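Local atomic coordinates of ATP phosphoribosyltransferase (Methanobacterium thermoautotrophicum, PDB entry 2VD3), a protein that catalyses the magnesium-dependent condensation of ATP with 5-phosphoribose 1-diphosphate, the first step of histidine biosynthesis, and is captured here in its histidine-inhibited form. Residues E84-L89 against L186-E191; V117-F122 against V140-S145. One frame throughout, in Å; residues are numbered along the deposited sequence. Where two conformers were deposited one is given.

How the contacts relate
Both contacts belong to the catalytic part of the chain and reach the same mixed sheet, yet they lie apart: their centres are 28 Å from each other and their nearest atoms about 14 Å. Contact 1 pairs strand 84-88 with the end of the long strand 173-188, a crossing made after almost a hundred residues; contact 2 is nested inside that loop, pairing strand 117-120 with strand 138-141. Strands 94-101 and 157-162 bridge the two, since 94-101 pairs with 173-188 and with 157-162, which in turn pairs with 117-120. The chain thus leaves one lobe, builds the parallel unit of the other, and returns, as in two-lobed periplasmic-binding-protein-like folds.

Contact 1: residues E84-L89 against L186-E191; sequences EILEDL and LIANRE
Leu-186 O is shared by two successive N-H groups: it takes a bond of 2.7 Å from Leu-86 N and a weak one from Glu-87 N. Glu-87 O receives Leu-186 N in return. Further along, Glu-84 and Ala-188 exchange two backbone bonds, 2.8 Å from Glu-84 N to Ala-188 O and 2.7 Å from Ala-188 N to Glu-84 O. Leu-86 lies on the Leu-186 and Ala-188 side, its CD1 3.7 Å from Ala-188 CB, while its CB meets Leu-186 CD2 at 3.9 Å. Leu-186 reaches there because its CG stands anti to the backbone N (chi1 174°), and Leu-89 sets CD1 over Leu-186 N and CD2 near Leu-186 CB. Ile-85 and Ile-187 meet on the other face, CG1 to CG2. At the exposed end the extended Arg-190 brings the edge of its guanidinium to Glu-84, in a salt bridge whose NH2-OE1 hydrogen bond, at 3.4 Å, is weak, with the two planes 61° apart; the Glu-84 side chain also lies about 3 Å from a bound magnesium ion. The Glu-87 carboxylate forms salt bridges to Arg-204 and Arg-208 of helix 197-212, and Leu-68 and Ile-70 of strand 68-72 back the leucines. The one-residue shift in register is a classic beta bulge where strand 84-88 pairs with the end of strand 173-188, in the mixed sheet where 173-188 also pairs with 68-72.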
# COMPACT_ATOMS: atom_id res chain seq x y z
N GLU A 84 -21.26 14.63 -26.25
CA GLU A 84 -22.69 14.31 -26.15
C GLU A 84 -22.97 13.47 -24.90
O GLU A 84 -22.35 12.43 -24.73
CB GLU A 84 -23.16 13.53 -27.39
CG GLU A 84 -22.79 14.14 -28.74
CD GLU A 84 -23.30 15.56 -28.92
OE1 GLU A 84 -22.57 16.37 -29.50
OE2 GLU A 84 -24.41 15.88 -28.45
N ILE A 85 -23.88 13.91 -24.04
CA ILE A 85 -24.32 13.10 -22.89
C ILE A 85 -25.41 12.13 -23.36
O ILE A 85 -26.45 12.57 -23.84
CB ILE A 85 -24.84 13.97 -21.69
CG1 ILE A 85 -23.73 14.84 -21.12
CG2 ILE A 85 -25.43 13.08 -20.58
CD1 ILE A 85 -24.23 15.93 -20.16
N LEU A 86 -25.16 10.83 -23.21
CA LEU A 86 -26.09 9.79 -23.66
C LEU A 86 -27.10 9.32 -22.61
O LEU A 86 -28.28 9.15 -22.92
CB LEU A 86 -25.33 8.59 -24.23
CG LEU A 86 -24.55 8.81 -25.54
CD1 LEU A 86 -24.04 7.48 -26.07
CD2 LEU A 86 -25.40 9.54 -26.60
N GLU A 87 -26.62 9.10 -21.38
CA GLU A 87 -27.45 8.57 -20.29
C GLU A 87 -26.94 9.07 -18.96
O GLU A 87 -25.74 9.24 -18.77
CB GLU A 87 -27.39 7.03 -20.23
CG GLU A 87 -27.88 6.29 -21.46
CD GLU A 87 -29.35 6.53 -21.75
OE1 GLU A 87 -29.71 6.56 -22.93
OE2 GLU A 87 -30.14 6.68 -20.80
N ASP A 88 -27.86 9.28 -18.02
CA ASP A 88 -27.46 9.43 -16.64
C ASP A 88 -27.39 8.03 -16.05
O ASP A 88 -28.27 7.20 -16.30
CB ASP A 88 -28.44 10.30 -15.86
CG ASP A 88 -28.08 10.40 -14.39
OD1 ASP A 88 -28.30 9.41 -13.67
OD2 ASP A 88 -27.56 11.46 -13.96
N LEU A 89 -26.34 7.76 -15.28
CA LEU A 89 -26.08 6.39 -14.80
C LEU A 89 -26.53 6.10 -13.37
O LEU A 89 -26.35 4.99 -12.87
CB LEU A 89 -24.61 6.02 -15.02
CG LEU A 89 -24.19 6.07 -16.49
CD1 LEU A 89 -22.70 5.87 -16.63
CD2 LEU A 89 -24.98 5.08 -17.34
N LEU A 186 -22.95 8.63 -19.03
CA LEU A 186 -22.35 8.00 -20.20
C LEU A 186 -22.29 9.06 -21.29
O LEU A 186 -23.32 9.67 -21.62
CB LEU A 186 -23.18 6.80 -20.69
CG LEU A 186 -22.71 6.15 -22.01
CD1 LEU A 186 -21.46 5.29 -21.81
CD2 LEU A 186 -23.82 5.32 -22.68
N ILE A 187 -21.10 9.28 -21.83
CA ILE A 187 -20.92 10.32 -22.86
C ILE A 187 -20.38 9.76 -24.16
O ILE A 187 -19.94 8.61 -24.21
CB ILE A 187 -20.01 11.50 -22.40
CG1 ILE A 187 -18.63 10.99 -21.95
CG2 ILE A 187 -20.70 12.33 -21.32
CD1 ILE A 187 -17.61 12.10 -21.72
N ALA A 188 -20.43 10.58 -25.21
CA ALA A 188 -20.03 10.13 -26.52
C ALA A 188 -19.41 11.23 -27.36
O ALA A 188 -19.82 12.40 -27.28
CB ALA A 188 -21.23 9.52 -27.26
N ASN A 189 -18.43 10.83 -28.16
CA ASN A 189 -17.89 11.67 -29.20
C ASN A 189 -18.96 11.81 -30.29
O ASN A 189 -19.67 10.84 -30.59
CB ASN A 189 -16.62 11.05 -29.77
CG ASN A 189 -15.98 11.89 -30.84
OD1 ASN A 189 -16.29 11.73 -32.02
ND2 ASN A 189 -15.10 12.79 -30.45
N ARG A 190 -19.09 13.00 -30.86
CA ARG A 190 -20.10 13.23 -31.87
C ARG A 190 -19.76 12.53 -33.18
O ARG A 190 -20.61 11.88 -33.80
CB ARG A 190 -20.28 14.72 -32.10
CG ARG A 190 -21.47 15.04 -32.94
CD ARG A 190 -21.61 16.53 -33.07
NE ARG A 190 -22.68 16.91 -33.99
CZ ARG A 190 -23.94 17.11 -33.62
NH1 ARG A 190 -24.84 17.46 -34.52
NH2 ARG A 190 -24.30 16.95 -32.34
N GLU A 191 -18.50 12.65 -33.60
CA GLU A 191 -18.05 12.01 -34.82
C GLU A 191 -18.14 10.49 -34.71
O GLU A 191 -18.44 9.82 -35.69
CB GLU A 191 -16.62 12.45 -35.16
CG GLU A 191 -16.30 12.48 -36.64

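Contact 2: residues V117-F122 against V140-S145; sequences VIATEF and VELTGS
Strands 117-120 and 138-141 run parallel, and three backbone bonds join 117-122 to 140-145: Val-140 N to Ile-118 O at 2.7 Å, then Thr-120 N to Val-140 O, and finally Leu-142 N to Thr-120 O, the last of them just past the end of strand 138-141. Val-140 O and Thr-120 O each take a CA-H contact beside the N-H bond, from Ala-119 CA and Glu-141 CA respectively.

Among the side chains, Val-117 and Val-140 meet closely through one methyl each, CG1 against CG2 at 3.5 Å. Val-117 swings CG1 into this position by setting it anti to the backbone N (chi1 177°). Further on, the Ala-119 methyl rests on Leu-142, CB to CD1 at 4.0 Å. With helix 123-132 between them, the two strands form a beta-alpha-beta unit. Just before that helix, Thr-120 OG1 accepts from Phe-122 N at 2.8 Å in an ST turn; the same hydroxyl is also hydrogen-bonded to Thr-159 and Thr-126. Phe-122 takes the N-cap position, its ring packed on helix 73-79.

Past the strands, Glu-121 lays its extended chain along the bend at 142-144. Its CG lies 3.8 Å from Leu-142 O, and the carboxylate carbon CD comes to 3.5 Å from Gly-144 CA. Glu-121 OE2 stands 3.2 Å from Thr-143 O, two acceptors with no hydrogen bond between them. A neighbouring subunit packs on 140-145: its Arg-79 bonds to Glu-141 O and its Asp-56 accepts from Thr-143 N, while Phe-60 of that subunit packs on Leu-142.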
# COMPACT_ATOMS: atom_id res chain seq x y z
N VAL A 117 -12.50 35.47 -0.39
CA VAL A 117 -11.72 34.42 -1.03
C VAL A 117 -12.45 33.09 -0.90
O VAL A 117 -12.91 32.73 0.18
CB VAL A 117 -10.28 34.34 -0.45
CG1 VAL A 117 -9.52 33.18 -1.07
CG2 VAL A 117 -9.54 35.66 -0.69
N ILE A 118 -12.59 32.40 -2.03
CA ILE A 118 -13.19 31.06 -2.06
C ILE A 118 -12.18 30.05 -2.57
O ILE A 118 -11.63 30.22 -3.67
CB ILE A 118 -14.45 31.00 -2.95
CG1 ILE A 118 -15.47 32.07 -2.53
CG2 ILE A 118 -15.07 29.60 -2.90
CD1 ILE A 118 -16.47 32.43 -3.62
N ALA A 119 -11.94 29.01 -1.77
CA ALA A 119 -11.05 27.92 -2.15
C ALA A 119 -11.87 26.79 -2.77
O ALA A 119 -12.96 26.46 -2.29
CB ALA A 119 -10.28 27.41 -0.94
N THR A 120 -11.33 26.19 -3.83
CA THR A 120 -12.08 25.23 -4.60
C THR A 120 -11.16 24.24 -5.30
O THR A 120 -9.96 24.48 -5.44
CB THR A 120 -12.97 25.94 -5.65
OG1 THR A 120 -13.88 24.99 -6.24
CG2 THR A 120 -12.13 26.59 -6.74
N GLU A 121 -11.72 23.11 -5.70
CA GLU A 121 -11.03 22.22 -6.62
C GLU A 121 -11.62 22.41 -8.00
O GLU A 121 -11.12 21.86 -8.97
CB GLU A 121 -11.12 20.77 -6.16
CG GLU A 121 -10.44 20.53 -4.83
CD GLU A 121 -10.37 19.07 -4.48
OE1 GLU A 121 -10.90 18.70 -3.41
OE2 GLU A 121 -9.79 18.29 -5.27
N PHE A 122 -12.67 23.23 -8.08
CA PHE A 122 -13.42 23.46 -9.32
C PHE A 122 -13.52 24.94 -9.68
O PHE A 122 -14.60 25.52 -9.65
CB PHE A 122 -14.83 22.84 -9.21
CG PHE A 122 -14.81 21.35 -9.00
CD1 PHE A 122 -14.72 20.82 -7.71
CD2 PHE A 122 -14.87 20.49 -10.09
CE1 PHE A 122 -14.69 19.45 -7.51
CE2 PHE A 122 -14.85 19.12 -9.90
CZ PHE A 122 -14.75 18.59 -8.61
N VAL A 140 -9.47 30.67 -5.26
CA VAL A 140 -8.16 30.04 -5.09
C VAL A 140 -8.29 28.53 -5.31
O VAL A 140 -9.05 27.85 -4.62
CB VAL A 140 -7.52 30.36 -3.70
CG1 VAL A 140 -6.18 29.65 -3.55
CG2 VAL A 140 -7.33 31.86 -3.53
N GLU A 141 -7.54 28.03 -6.29
CA GLU A 141 -7.56 26.62 -6.60
C GLU A 141 -6.61 25.87 -5.67
O GLU A 141 -5.45 26.25 -5.51
CB GLU A 141 -7.19 26.39 -8.06
CG GLU A 141 -6.73 24.99 -8.37
CD GLU A 141 -7.15 24.54 -9.75
OE1 GLU A 141 -7.58 23.37 -9.86
OE2 GLU A 141 -7.07 25.33 -10.70
N LEU A 142 -7.12 24.81 -5.04
CA LEU A 142 -6.29 23.97 -4.19
C LEU A 142 -6.27 22.57 -4.75
O LEU A 142 -7.14 22.19 -5.54
CB LEU A 142 -6.79 23.98 -2.73
CG LEU A 142 -6.82 25.29 -1.95
CD1 LEU A 142 -7.14 25.02 -0.48
CD2 LEU A 142 -5.52 26.08 -2.07
N THR A 143 -5.26 21.81 -4.35
CA THR A 143 -5.09 20.43 -4.79
C THR A 143 -6.18 19.53 -4.21
O THR A 143 -6.59 18.55 -4.84
CB THR A 143 -3.70 19.92 -4.36
OG1 THR A 143 -2.75 20.17 -5.42
CG2 THR A 143 -3.73 18.46 -4.05
N GLY A 144 -6.64 19.88 -3.00
CA GLY A 144 -7.62 19.09 -2.25
C GLY A 144 -7.80 19.69 -0.87
O GLY A 144 -7.30 20.78 -0.60
N SER A 145 -8.53 18.98 -0.01
CA SER A 145 -8.68 19.38 1.39
C SER A 145 -9.09 20.85 1.57
O SER A 145 -8.58 21.54 2.48
CB SER A 145 -7.39 19.07 2.18
OG SER A 145 -7.05 17.69 2.11